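Local coordinates for membrane protein (Acinetobacter baumannii AB307-0294, PDB 5DL5) that forms a beta-barrel of the OprD porin family in the outer membrane, and probably serves as a channel for the uptake of small molecules including antibiotics, at residues L39-K44 / T139-P144; P133-N138 / D188-W193; L151-S154 / L160-V163; P261-D266 / K364-T369; N320-D325 / T354-Y359. One frame throughout, in Å; residues are numbered along the deposited sequence.

Contact 1: L39-K44 / T139-P144; sequences LTRDKK and TGRMVP. With C8E ((hydroxyethyloxy)tri(ethyloxy)octane), chain B.
Leu39 meets Arg141 where a loop folded into the barrel nears strand 29-43. Leu39 points inward. Its CD1 methyl lies 3.8 Å from Arg141 NE, and the two side chains cross at a slant. Two residues on, Arg41 reaches the same way on a chain extended from CG to NE. Its guanidinium grips a bound C8E detergent molecule. NH1 of Arg41 donates to C8E O15 at 2.9 Å, and NH2 of Arg41 donates to C8E O18 at 3.2 Å. NE of Arg41 is salt-bridged to Glu418. Arg141 bends at chi2 (-66°), and its NH1 bonds back to Gly140 O at 3.0 Å. NE of Arg141 bonds to Asn92 O. NH2 of Arg141 lies 3.4 Å from C8E C20 and 4.4 Å from Arg41 NH2. Together with Arg420, which bonds the detergent as Arg41 does, the two arginines make a basic patch inside the barrel. Such a patch probably attracts anionic groups of permeating molecules, as do the basic residues lining OprD-family channels.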
# COMPACT_ATOMS: atom_id res chain seq x y z
N LEU A 39 -7.75 -13.04 8.23
CA LEU A 39 -7.55 -13.18 6.81
C LEU A 39 -7.34 -14.66 6.53
O LEU A 39 -6.44 -15.30 7.08
CB LEU A 39 -6.33 -12.35 6.37
CG LEU A 39 -6.07 -12.13 4.87
CD1 LEU A 39 -5.08 -10.92 4.59
CD2 LEU A 39 -5.68 -13.40 4.17
N THR A 40 -8.20 -15.22 5.69
CA THR A 40 -8.08 -16.59 5.27
C THR A 40 -8.14 -16.70 3.74
O THR A 40 -8.93 -16.01 3.06
CB THR A 40 -9.26 -17.47 5.84
OG1 THR A 40 -10.48 -17.08 5.22
CG2 THR A 40 -9.42 -17.36 7.38
N ARG A 41 -7.40 -17.64 3.20
CA ARG A 41 -7.41 -18.01 1.76
C ARG A 41 -7.52 -19.54 1.65
O ARG A 41 -6.62 -20.29 2.13
CB ARG A 41 -6.07 -17.65 1.19
CG ARG A 41 -5.88 -16.14 1.08
CD ARG A 41 -4.86 -15.67 -0.00
NE ARG A 41 -4.77 -14.21 0.12
CZ ARG A 41 -3.83 -13.45 -0.42
NH1 ARG A 41 -2.88 -13.97 -1.09
NH2 ARG A 41 -3.84 -12.16 -0.24
N ASP A 42 -8.65 -19.99 1.07
CA ASP A 42 -8.93 -21.39 0.78
C ASP A 42 -8.53 -21.65 -0.64
O ASP A 42 -9.04 -21.00 -1.56
CB ASP A 42 -10.41 -21.67 0.98
CG ASP A 42 -10.83 -21.43 2.45
OD1 ASP A 42 -9.97 -21.20 3.34
OD2 ASP A 42 -12.04 -21.40 2.74
N LYS A 43 -7.63 -22.57 -0.85
CA LYS A 43 -7.08 -22.86 -2.20
C LYS A 43 -7.42 -24.31 -2.64
O LYS A 43 -7.97 -25.06 -1.86
CB LYS A 43 -5.61 -22.50 -2.22
CG LYS A 43 -5.32 -21.06 -1.74
CD LYS A 43 -4.16 -20.57 -2.56
CE LYS A 43 -3.61 -19.25 -2.06
NZ LYS A 43 -2.33 -19.01 -2.70
N LYS A 44 -7.18 -24.72 -3.87
CA LYS A 44 -7.63 -26.08 -4.27
C LYS A 44 -6.66 -27.16 -3.62
O LYS A 44 -5.64 -26.81 -2.96
CB LYS A 44 -7.90 -26.22 -5.75
CG LYS A 44 -7.04 -25.43 -6.72
CD LYS A 44 -7.26 -25.92 -8.16
CE LYS A 44 -6.48 -25.05 -9.11
NZ LYS A 44 -6.10 -25.70 -10.38
N THR A 139 -0.17 -0.70 4.96
CA THR A 139 -1.09 -0.45 6.02
C THR A 139 -2.33 -1.35 5.83
O THR A 139 -3.33 -1.06 6.46
CB THR A 139 -1.55 1.04 6.08
OG1 THR A 139 -2.27 1.31 4.90
CG2 THR A 139 -0.34 2.08 6.16
N GLY A 140 -2.28 -2.42 5.04
CA GLY A 140 -3.52 -3.26 4.80
C GLY A 140 -3.51 -4.62 5.54
O GLY A 140 -4.20 -5.57 5.12
N ARG A 141 -2.62 -4.78 6.51
CA ARG A 141 -2.51 -6.04 7.33
C ARG A 141 -2.69 -5.67 8.79
O ARG A 141 -3.58 -4.83 9.08
CB ARG A 141 -1.24 -6.90 7.04
CG ARG A 141 -1.16 -7.36 5.59
CD ARG A 141 -2.25 -8.32 5.16
NE ARG A 141 -2.00 -8.78 3.80
CZ ARG A 141 -2.34 -8.11 2.69
NH1 ARG A 141 -2.98 -6.95 2.78
NH2 ARG A 141 -2.01 -8.60 1.49
N MET A 142 -1.92 -6.24 9.71
CA MET A 142 -2.19 -5.91 11.14
C MET A 142 -1.59 -4.59 11.61
O MET A 142 -2.22 -3.83 12.39
CB MET A 142 -1.75 -7.00 12.05
CG MET A 142 -2.50 -8.30 11.93
SD MET A 142 -4.27 -8.24 12.22
CE MET A 142 -4.34 -7.40 13.81
N VAL A 143 -0.39 -4.36 11.15
CA VAL A 143 0.43 -3.25 11.62
C VAL A 143 1.18 -2.62 10.42
O VAL A 143 1.46 -3.27 9.46
CB VAL A 143 1.44 -3.69 12.73
CG1 VAL A 143 0.68 -4.11 13.97
CG2 VAL A 143 2.32 -4.87 12.30
N PRO A 144 1.63 -1.36 10.59
CA PRO A 144 2.30 -0.67 9.45
C PRO A 144 3.69 -1.07 9.26
O PRO A 144 4.41 -1.50 10.16
CB PRO A 144 2.11 0.84 9.76
CG PRO A 144 1.64 0.91 11.22
CD PRO A 144 1.28 -0.47 11.71
C6 C8E B . 5.88 -15.63 4.11
C7 C8E B . 4.35 -15.78 4.34
C8 C8E B . 3.60 -16.70 3.35
O9 C8E B . 2.23 -16.28 3.02
C10 C8E B . 2.16 -16.11 1.61
C11 C8E B . 2.65 -14.70 1.23
O12 C8E B . 2.17 -14.31 -0.04
C13 C8E B . 0.75 -14.19 -0.20
C14 C8E B . 0.31 -12.76 0.02
O15 C8E B . -0.52 -12.24 -1.02
C16 C8E B . -0.05 -12.28 -2.37
C17 C8E B . -0.65 -11.02 -3.01
O18 C8E B . -1.88 -10.74 -2.28
C19 C8E B . -2.17 -9.35 -2.08
C20 C8E B . -3.54 -9.23 -1.44
O21 C8E B . -4.15 -7.91 -1.40

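Contact 2: P133-N138 / D188-W193; sequences PVLASN and DRAIVW
Leu135 packs against Val192 on the inner side of the beta-barrel wall. Segment 133-138 belongs to the chain that folds into the lumen after strand 121-125. Segment 188-193 leads into wall strand 190-200. The contact is wholly apolar, with no hydrogen bond between the segments. Its tighter part is the Leu135 tip. CG of Leu135 stands anti to the backbone N (chi1 -167°), which carries the end of the side chain toward the wall. CD2 of Leu135 comes within 4.0 Å of Val192 CG1, and the two side chains cross at about a right angle. The same methyl touches Ala190 CB more loosely. Phe167 and Leu210, from the two strands flanking 190-200, complete the apolar bed: Phe167 packs on Leu135 and Val192, and Leu210 on Ala190 and Val192. Ile191 alternates with these residues and points away from the inner segment, on the outer side of the wall. Polar groups of the inner segment are held elsewhere. Val134 O accepts from Arg218, and Ser137 OG is bonded to Glu145 O. At the looser end, Val134 CG2 lies 4.4 Å from Val192 CG1.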
# COMPACT_ATOMS: atom_id res chain seq x y z
N PRO A 133 4.03 7.25 -3.48
CA PRO A 133 3.61 6.21 -4.37
C PRO A 133 4.71 5.17 -4.77
O PRO A 133 4.39 4.00 -5.17
CB PRO A 133 3.13 6.97 -5.60
CG PRO A 133 2.69 8.32 -5.13
CD PRO A 133 3.67 8.60 -4.01
N VAL A 134 5.94 5.68 -4.83
CA VAL A 134 7.12 4.82 -5.19
C VAL A 134 7.72 4.07 -4.02
O VAL A 134 8.49 3.11 -4.26
CB VAL A 134 8.28 5.59 -5.92
CG1 VAL A 134 7.80 6.07 -7.27
CG2 VAL A 134 8.80 6.70 -5.05
N LEU A 135 7.31 4.39 -2.78
CA LEU A 135 7.85 3.73 -1.60
C LEU A 135 6.88 3.83 -0.45
O LEU A 135 6.97 4.75 0.31
CB LEU A 135 9.16 4.42 -1.15
CG LEU A 135 9.99 3.66 -0.11
CD1 LEU A 135 10.60 2.46 -0.79
CD2 LEU A 135 11.11 4.49 0.45
N ALA A 136 5.86 2.96 -0.45
CA ALA A 136 4.71 3.14 0.40
C ALA A 136 4.67 1.95 1.43
O ALA A 136 4.74 0.73 1.05
CB ALA A 136 3.43 3.17 -0.44
N SER A 137 4.53 2.34 2.68
CA SER A 137 4.30 1.39 3.77
C SER A 137 3.02 0.65 3.63
O SER A 137 1.92 1.22 3.45
CB SER A 137 4.31 2.14 5.10
OG SER A 137 5.64 2.49 5.39
N ASN A 138 3.13 -0.63 3.74
CA ASN A 138 1.93 -1.45 4.09
C ASN A 138 1.09 -0.88 5.21
O ASN A 138 1.58 -0.64 6.31
CB ASN A 138 2.33 -2.86 4.61
CG ASN A 138 1.13 -3.84 4.65
OD1 ASN A 138 0.13 -3.70 3.91
ND2 ASN A 138 1.22 -4.83 5.51
N ASP A 188 19.31 -1.66 1.42
CA ASP A 188 20.65 -1.01 1.32
C ASP A 188 20.43 0.56 1.41
O ASP A 188 20.64 1.14 2.43
CB ASP A 188 21.37 -1.48 0.05
CG ASP A 188 22.87 -0.95 -0.04
OD1 ASP A 188 23.27 -0.11 0.78
OD2 ASP A 188 23.63 -1.35 -0.96
N ARG A 189 19.92 1.24 0.36
CA ARG A 189 19.78 2.71 0.40
C ARG A 189 18.70 3.00 -0.61
O ARG A 189 18.95 2.86 -1.84
CB ARG A 189 21.10 3.42 -0.05
CG ARG A 189 21.08 4.95 0.02
CD ARG A 189 22.31 5.63 -0.52
NE ARG A 189 22.37 5.39 -1.97
CZ ARG A 189 23.49 5.45 -2.69
NH1 ARG A 189 24.65 5.82 -2.14
NH2 ARG A 189 23.48 5.11 -3.96
N ALA A 190 17.63 3.56 -0.15
CA ALA A 190 16.62 4.08 -1.03
C ALA A 190 16.56 5.62 -1.02
O ALA A 190 16.33 6.20 0.05
CB ALA A 190 15.25 3.50 -0.62
N ILE A 191 16.79 6.28 -2.16
CA ILE A 191 16.74 7.70 -2.29
C ILE A 191 15.40 7.97 -3.03
O ILE A 191 15.17 7.35 -4.08
CB ILE A 191 17.91 8.26 -3.10
CG1 ILE A 191 19.38 8.13 -2.48
CG2 ILE A 191 17.74 9.72 -3.42
CD1 ILE A 191 19.32 7.89 -1.09
N VAL A 192 14.63 8.93 -2.55
CA VAL A 192 13.33 9.24 -3.09
C VAL A 192 13.18 10.74 -3.26
O VAL A 192 13.80 11.55 -2.54
CB VAL A 192 12.13 8.72 -2.24
CG1 VAL A 192 12.11 7.23 -2.24
CG2 VAL A 192 12.08 9.27 -0.83
N TRP A 193 12.42 11.15 -4.27
CA TRP A 193 12.11 12.56 -4.46
C TRP A 193 10.81 12.63 -5.20
O TRP A 193 10.37 11.61 -5.84
CB TRP A 193 13.29 13.28 -5.23
CG TRP A 193 13.52 12.66 -6.63
CD1 TRP A 193 12.97 13.12 -7.85
CD2 TRP A 193 14.27 11.46 -6.96
NE1 TRP A 193 13.28 12.26 -8.82
CE2 TRP A 193 14.03 11.22 -8.33
CE3 TRP A 193 14.98 10.51 -6.20
CZ2 TRP A 193 14.62 10.10 -9.02
CZ3 TRP A 193 15.50 9.41 -6.81
CH2 TRP A 193 15.36 9.21 -8.24

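Contact 3: L151-S154 / L160-V163; sequences LLTS and LEVV
Ser154 and Val162 form a hydrogen-bonded pair in the antiparallel hairpin of strands 150-157 and 160-171, part of the barrel wall. Ser154 N donates to Val162 O at 2.8 Å. In return, Val162 N donates to Ser154 O at 3.0 Å. Both bonds are close to straight, at 172° and 168°. Thr153 and Val163 form the next pair, a non-hydrogen-bonded one. Their backbones bond outward instead: Leu151 and Thr153 to Arg124 and Thr122, Glu161 and Val163 to Lys196 and Gly194. The carbonyls also receive CA-H contacts: Val163 CA lies 3.2 Å from Leu152 O, and Glu161 CA sits near Ser154 O. A water lies between Ser154 O and Leu160 O, with more acceptors in reach than it has protons. The side chains of Thr153 and Val163 lie side by side and point the same way. OG1 of Thr153 is 4.0 Å from Val163 CG1. Thr153 CG2, anti to the backbone N (chi1 -58° for OG1), turns instead to Glu161 and rests 3.5 Å from its OE2. That carboxylate oxygen is bonded to His155 NE2, while OE1 makes a long, weak ion pair with Lys196. On the other face, Ser154 OG is bonded to Thr121 OG1. Backbone groups are thus satisfied across the hairpin and by both flanking strands, consistent with the needs of a barrel wall in a membrane.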
# COMPACT_ATOMS: atom_id res chain seq x y z
N LEU A 151 13.49 12.21 5.85
CA LEU A 151 12.57 12.74 4.87
C LEU A 151 12.41 14.18 5.06
O LEU A 151 12.06 14.68 6.16
CB LEU A 151 11.19 12.11 5.00
CG LEU A 151 10.12 12.51 3.98
CD1 LEU A 151 10.49 11.98 2.62
CD2 LEU A 151 8.67 12.03 4.32
N LEU A 152 12.63 14.89 4.00
CA LEU A 152 12.37 16.31 3.99
C LEU A 152 11.11 16.56 3.17
O LEU A 152 10.99 16.01 2.05
CB LEU A 152 13.51 17.08 3.26
CG LEU A 152 13.37 18.62 3.09
CD1 LEU A 152 14.71 19.23 3.04
CD2 LEU A 152 12.65 19.03 1.81
N THR A 153 10.24 17.44 3.72
CA THR A 153 8.95 17.76 3.17
C THR A 153 8.80 19.30 3.17
O THR A 153 8.78 19.94 4.21
CB THR A 153 7.80 17.14 3.96
OG1 THR A 153 8.01 15.74 3.97
CG2 THR A 153 6.46 17.38 3.27
N SER A 154 8.65 19.82 1.97
CA SER A 154 8.53 21.22 1.74
C SER A 154 7.22 21.69 1.16
O SER A 154 6.73 21.24 0.04
CB SER A 154 9.71 21.62 0.86
OG SER A 154 9.57 22.97 0.67
N LEU A 160 1.74 23.07 -3.37
CA LEU A 160 2.77 22.21 -3.85
C LEU A 160 3.52 21.58 -2.70
O LEU A 160 4.08 22.34 -1.86
CB LEU A 160 3.74 23.02 -4.68
CG LEU A 160 4.95 22.15 -5.13
CD1 LEU A 160 4.61 21.29 -6.37
CD2 LEU A 160 6.01 23.08 -5.45
N GLU A 161 3.62 20.25 -2.71
CA GLU A 161 4.44 19.51 -1.80
C GLU A 161 5.61 18.84 -2.51
O GLU A 161 5.40 18.19 -3.54
CB GLU A 161 3.64 18.45 -1.07
CG GLU A 161 4.46 17.74 0.00
CD GLU A 161 3.67 16.63 0.70
OE1 GLU A 161 3.33 15.61 0.05
OE2 GLU A 161 3.30 16.80 1.88
N VAL A 162 6.81 19.11 -2.04
CA VAL A 162 8.03 18.53 -2.57
C VAL A 162 8.66 17.72 -1.47
O VAL A 162 8.75 18.17 -0.30
CB VAL A 162 9.00 19.60 -3.12
CG1 VAL A 162 10.28 18.96 -3.52
CG2 VAL A 162 8.46 20.41 -4.30
N VAL A 163 9.14 16.52 -1.82
CA VAL A 163 9.81 15.65 -0.90
C VAL A 163 11.15 15.20 -1.43
O VAL A 163 11.35 15.11 -2.64
CB VAL A 163 8.94 14.42 -0.54
CG1 VAL A 163 7.63 14.90 0.05
CG2 VAL A 163 8.54 13.59 -1.76
O HOH W 1 6.19 23.59 -1.75

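Contact 4: P261-D266 / K364-T369; sequences PNYAAD and KVRNVT
A short helix, 263-266, in the long connection between barrel strands 233-246 and 273-286 meets the turn that follows strand 351-365. Tyr263 and Arg366 carry the contact. Arg366 NE lies 3.9 Å from Tyr263 CD2 and 4.2 Å from Tyr263 CE2. The guanidinium approaches the ring obliquely, and the two planes are nearly perpendicular, 88° apart, which rules out a parallel stack. The side chains slide past each other in opposite directions. Arg366 runs out straight at first and bends at chi3 (73°), which brings NE beside the ring. Its NH2 then reaches the start of the helix and lies 4.5 Å from Ala264 N. No hydrogen bond joins the segments. The tyrosine is fixed at its far end, where OH bonds to Thr252 OG1 and Ala255 N. Inside the helical turn, Asn262 O accepts from both Ala265 N and Asp266 N. On the other side, Val368 and Thr369 both face Val365 in a classic beta bulge. Val365 O accepts from both of their amides. Arg366 also packs on Val259, in the same connection as the helix. The contact brings this connection against the turn between neighbouring strands 351-365 and 371-384, its centre about 27 Å from the centre of the chain.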
# COMPACT_ATOMS: atom_id res chain seq x y z
N PRO A 261 20.57 -19.18 -15.25
CA PRO A 261 20.16 -20.58 -15.07
C PRO A 261 19.41 -20.81 -13.83
O PRO A 261 18.54 -21.66 -13.79
CB PRO A 261 21.51 -21.36 -15.01
CG PRO A 261 22.42 -20.55 -15.93
CD PRO A 261 21.94 -19.09 -15.79
N ASN A 262 19.77 -20.04 -12.81
CA ASN A 262 19.31 -20.24 -11.50
C ASN A 262 18.12 -19.37 -11.11
O ASN A 262 17.62 -19.47 -9.99
CB ASN A 262 20.51 -19.96 -10.58
CG ASN A 262 20.31 -20.49 -9.19
OD1 ASN A 262 19.56 -21.44 -8.99
ND2 ASN A 262 20.95 -19.89 -8.22
N TYR A 263 17.66 -18.54 -12.04
CA TYR A 263 16.56 -17.57 -11.81
C TYR A 263 15.31 -18.18 -11.13
O TYR A 263 14.69 -17.60 -10.18
CB TYR A 263 16.11 -16.98 -13.18
CG TYR A 263 15.02 -15.98 -13.10
CD1 TYR A 263 15.28 -14.71 -12.52
CD2 TYR A 263 13.70 -16.26 -13.52
CE1 TYR A 263 14.28 -13.77 -12.39
CE2 TYR A 263 12.72 -15.31 -13.46
CZ TYR A 263 13.01 -14.07 -12.87
OH TYR A 263 12.08 -13.09 -12.78
N ALA A 264 14.98 -19.33 -11.68
CA ALA A 264 14.09 -20.39 -11.16
C ALA A 264 14.08 -20.53 -9.69
O ALA A 264 13.04 -20.64 -9.08
CB ALA A 264 14.57 -21.75 -11.82
N ALA A 265 15.28 -20.54 -9.13
CA ALA A 265 15.53 -20.72 -7.73
C ALA A 265 15.86 -19.43 -6.94
O ALA A 265 15.48 -19.32 -5.81
CB ALA A 265 16.70 -21.69 -7.61
N ASP A 266 16.62 -18.51 -7.53
CA ASP A 266 17.16 -17.30 -6.90
C ASP A 266 16.22 -16.07 -6.99
O ASP A 266 16.18 -15.21 -6.10
CB ASP A 266 18.45 -16.88 -7.67
CG ASP A 266 19.64 -17.59 -7.23
OD1 ASP A 266 19.45 -18.51 -6.39
OD2 ASP A 266 20.78 -17.32 -7.74
N LYS A 364 2.16 -13.36 -19.71
CA LYS A 364 3.28 -14.20 -20.11
C LYS A 364 3.87 -14.93 -18.93
O LYS A 364 4.28 -14.31 -18.01
CB LYS A 364 4.45 -13.43 -20.72
CG LYS A 364 4.23 -12.88 -22.11
CD LYS A 364 5.56 -12.51 -22.73
CE LYS A 364 5.32 -11.59 -23.94
NZ LYS A 364 6.60 -11.25 -24.67
N VAL A 365 3.97 -16.24 -19.01
CA VAL A 365 4.58 -17.04 -17.96
C VAL A 365 5.68 -17.77 -18.69
O VAL A 365 5.45 -18.46 -19.74
CB VAL A 365 3.61 -18.09 -17.41
CG1 VAL A 365 4.32 -18.92 -16.36
CG2 VAL A 365 2.33 -17.45 -16.83
N ARG A 366 6.89 -17.54 -18.19
CA ARG A 366 8.10 -17.75 -18.90
C ARG A 366 8.21 -19.20 -19.27
O ARG A 366 8.04 -20.02 -18.39
CB ARG A 366 9.31 -17.38 -17.92
CG ARG A 366 10.67 -17.66 -18.61
CD ARG A 366 11.81 -17.11 -17.74
NE ARG A 366 11.93 -18.00 -16.58
CZ ARG A 366 12.66 -19.12 -16.58
NH1 ARG A 366 13.42 -19.45 -17.61
NH2 ARG A 366 12.69 -19.89 -15.49
N ASN A 367 8.50 -19.52 -20.52
CA ASN A 367 8.58 -20.92 -21.02
C ASN A 367 7.29 -21.77 -20.95
O ASN A 367 7.39 -23.01 -21.09
CB ASN A 367 9.70 -21.74 -20.33
CG ASN A 367 11.09 -21.30 -20.72
OD1 ASN A 367 11.30 -20.74 -21.81
ND2 ASN A 367 12.06 -21.54 -19.82
N VAL A 368 6.12 -21.15 -20.65
CA VAL A 368 4.87 -21.89 -20.60
C VAL A 368 3.88 -21.32 -21.62
O VAL A 368 3.43 -22.07 -22.39
CB VAL A 368 4.27 -21.97 -19.18
CG1 VAL A 368 2.93 -22.72 -19.18
CG2 VAL A 368 5.26 -22.66 -18.22
N THR A 369 3.60 -20.02 -21.64
CA THR A 369 2.54 -19.46 -22.48
C THR A 369 2.65 -17.96 -22.50
O THR A 369 3.16 -17.32 -21.56
CB THR A 369 1.12 -19.74 -21.89
OG1 THR A 369 0.12 -19.22 -22.74
CG2 THR A 369 0.90 -19.04 -20.54

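Contact 5: N320-D325 / T354-Y359; sequences NSYMSD and TTAFVY. With C8E ((hydroxyethyloxy)tri(ethyloxy)octane), chain B.
Tyr322 leans against the inner wall of the beta-barrel, on the part of strand 351-365 that carries Ala356 and Val358. It comes from a loop between strands 289-300 and 332-341 that folds into the lumen. CG of Tyr322 is anti to the carbonyl carbon (chi1 -66°), and the ring reaches toward the strand. Both alkyl groups meet the ring obliquely. Val358 CG2 lies 3.8 Å from Tyr322 CE2, with the two side chains crossing at a slant. Ala356 CB sits nearer the phenol end, 3.7 Å from Tyr322 OH. The two methyl branches of Val358 divide the work. CG2 serves the tyrosine, while CG1 lies 4.0 Å from Asn320 CB. The polar ends are held by the neighbouring strand 332-341: Gln335 bonds to both Tyr322 OH and Asn320 OD1, Gln337 also bonds to Tyr322 OH, and Ser333 bonds to Asn320 ND2. Thr355, Phe357 and Tyr359 point away from the loop, on the other side of the wall. Within the loop, Tyr322 N bonds to Ser324 O. Glu376 holds the amides of Met323 and Ser324 from strand 371-384. The backbone of the loop also meets the bound detergent: the terminal O21 of C8E donates to Tyr322 O at 2.9 Å.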
# COMPACT_ATOMS: atom_id res chain seq x y z
N ASN A 320 -6.61 -1.47 -10.50
CA ASN A 320 -7.00 -2.90 -10.66
C ASN A 320 -6.13 -3.71 -9.73
O ASN A 320 -5.18 -4.44 -10.13
CB ASN A 320 -6.89 -3.42 -12.05
CG ASN A 320 -7.85 -2.73 -13.02
OD1 ASN A 320 -8.66 -1.89 -12.65
ND2 ASN A 320 -7.72 -3.07 -14.30
N SER A 321 -6.53 -3.64 -8.47
CA SER A 321 -5.70 -4.07 -7.36
C SER A 321 -6.61 -4.40 -6.18
O SER A 321 -7.13 -3.49 -5.55
CB SER A 321 -4.75 -2.94 -6.88
OG SER A 321 -3.82 -3.52 -5.93
N TYR A 322 -6.79 -5.67 -5.93
CA TYR A 322 -7.63 -6.19 -4.82
C TYR A 322 -6.85 -7.33 -4.20
O TYR A 322 -5.82 -7.07 -3.65
CB TYR A 322 -9.06 -6.62 -5.30
CG TYR A 322 -9.91 -5.43 -5.80
CD1 TYR A 322 -10.55 -4.58 -4.88
CD2 TYR A 322 -9.98 -5.12 -7.17
CE1 TYR A 322 -11.24 -3.44 -5.31
CE2 TYR A 322 -10.67 -4.01 -7.62
CZ TYR A 322 -11.38 -3.23 -6.69
OH TYR A 322 -12.12 -2.16 -7.13
N MET A 323 -7.23 -8.59 -4.33
CA MET A 323 -6.35 -9.64 -3.82
C MET A 323 -5.23 -9.77 -4.86
O MET A 323 -4.08 -9.71 -4.52
CB MET A 323 -7.04 -10.95 -3.58
CG MET A 323 -5.97 -11.98 -3.18
SD MET A 323 -6.69 -13.60 -3.00
CE MET A 323 -7.04 -14.06 -4.67
N SER A 324 -5.56 -9.94 -6.15
CA SER A 324 -4.53 -9.85 -7.19
C SER A 324 -4.31 -8.44 -7.59
O SER A 324 -5.22 -7.62 -7.57
CB SER A 324 -4.96 -10.66 -8.46
OG SER A 324 -4.09 -10.39 -9.52
N ASP A 325 -3.08 -8.12 -7.99
CA ASP A 325 -2.77 -6.78 -8.44
C ASP A 325 -2.68 -6.64 -9.94
O ASP A 325 -2.37 -5.52 -10.43
CB ASP A 325 -1.46 -6.35 -7.86
CG ASP A 325 -1.57 -6.09 -6.35
OD1 ASP A 325 -2.50 -5.42 -5.89
OD2 ASP A 325 -0.65 -6.51 -5.68
N THR A 354 -19.10 -2.04 -1.82
CA THR A 354 -18.34 -1.99 -3.05
C THR A 354 -18.37 -3.37 -3.66
O THR A 354 -18.17 -4.41 -2.93
CB THR A 354 -16.84 -1.57 -2.83
OG1 THR A 354 -16.82 -0.20 -2.59
CG2 THR A 354 -16.03 -1.74 -4.16
N THR A 355 -18.69 -3.43 -4.95
CA THR A 355 -18.59 -4.72 -5.68
C THR A 355 -17.77 -4.39 -6.93
O THR A 355 -17.91 -3.31 -7.50
CB THR A 355 -19.97 -5.41 -5.89
OG1 THR A 355 -19.79 -6.75 -6.35
CG2 THR A 355 -20.80 -4.71 -6.93
N ALA A 356 -16.93 -5.33 -7.35
CA ALA A 356 -16.14 -5.13 -8.51
C ALA A 356 -15.81 -6.46 -9.17
O ALA A 356 -15.80 -7.54 -8.53
CB ALA A 356 -14.82 -4.42 -8.10
N PHE A 357 -15.57 -6.38 -10.47
CA PHE A 357 -15.13 -7.49 -11.29
C PHE A 357 -13.92 -7.03 -12.14
O PHE A 357 -14.02 -5.97 -12.68
CB PHE A 357 -16.22 -7.96 -12.19
CG PHE A 357 -15.78 -9.03 -13.12
CD1 PHE A 357 -15.58 -10.32 -12.66
CD2 PHE A 357 -15.54 -8.75 -14.48
CE1 PHE A 357 -15.13 -11.33 -13.50
CE2 PHE A 357 -15.12 -9.78 -15.34
CZ PHE A 357 -14.91 -11.06 -14.83
N VAL A 358 -12.81 -7.77 -12.08
CA VAL A 358 -11.60 -7.45 -12.81
C VAL A 358 -11.15 -8.71 -13.58
O VAL A 358 -11.21 -9.85 -13.04
CB VAL A 358 -10.42 -7.03 -11.88
CG1 VAL A 358 -9.28 -6.52 -12.78
CG2 VAL A 358 -10.91 -5.97 -10.89
N TYR A 359 -10.85 -8.50 -14.87
CA TYR A 359 -10.48 -9.62 -15.78
C TYR A 359 -9.15 -9.24 -16.36
O TYR A 359 -9.03 -8.11 -16.96
CB TYR A 359 -11.58 -9.78 -16.86
CG TYR A 359 -11.27 -10.88 -17.81
CD1 TYR A 359 -11.33 -12.25 -17.42
CD2 TYR A 359 -10.89 -10.58 -19.10
CE1 TYR A 359 -10.98 -13.27 -18.31
CE2 TYR A 359 -10.53 -11.55 -19.98
CZ TYR A 359 -10.55 -12.89 -19.62
OH TYR A 359 -10.20 -13.77 -20.62
C6 C8E B . 5.88 -15.63 4.11
C7 C8E B . 4.35 -15.78 4.34
C8 C8E B . 3.60 -16.70 3.35
O9 C8E B . 2.23 -16.28 3.02
C10 C8E B . 2.16 -16.11 1.61
C11 C8E B . 2.65 -14.70 1.23
O12 C8E B . 2.17 -14.31 -0.04
C13 C8E B . 0.75 -14.19 -0.20
C14 C8E B . 0.31 -12.76 0.02
O15 C8E B . -0.52 -12.24 -1.02
C16 C8E B . -0.05 -12.28 -2.37
C17 C8E B . -0.65 -11.02 -3.01
O18 C8E B . -1.88 -10.74 -2.28
C19 C8E B . -2.17 -9.35 -2.08
C20 C8E B . -3.54 -9.23 -1.44
O21 C8E B . -4.15 -7.91 -1.40

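How the contacts relate
Contacts 1, 2 and 5 are buried, and each sets a chain segment folded into the barrel against the inner side of the wall. Contact 3 lies within the wall near the surface, and contact 4 is peripheral and partly buried. Contacts 1 and 5 share one C8E molecule and touch through Arg41 and Met323. Contacts 1 and 2 use successive parts of the same inner connection and meet at Asn138 and Pro144. Contacts 2 and 3 lie on neighbouring strands. Contacts 4 and 5 both use strand 351-365. Chemistry follows place: basic groups in contact 1, alkyl groups in contact 2, backbone bonds in contact 3, a tyrosine beside an arginine in contact 4, and a tyrosine on alkyl groups in contact 5.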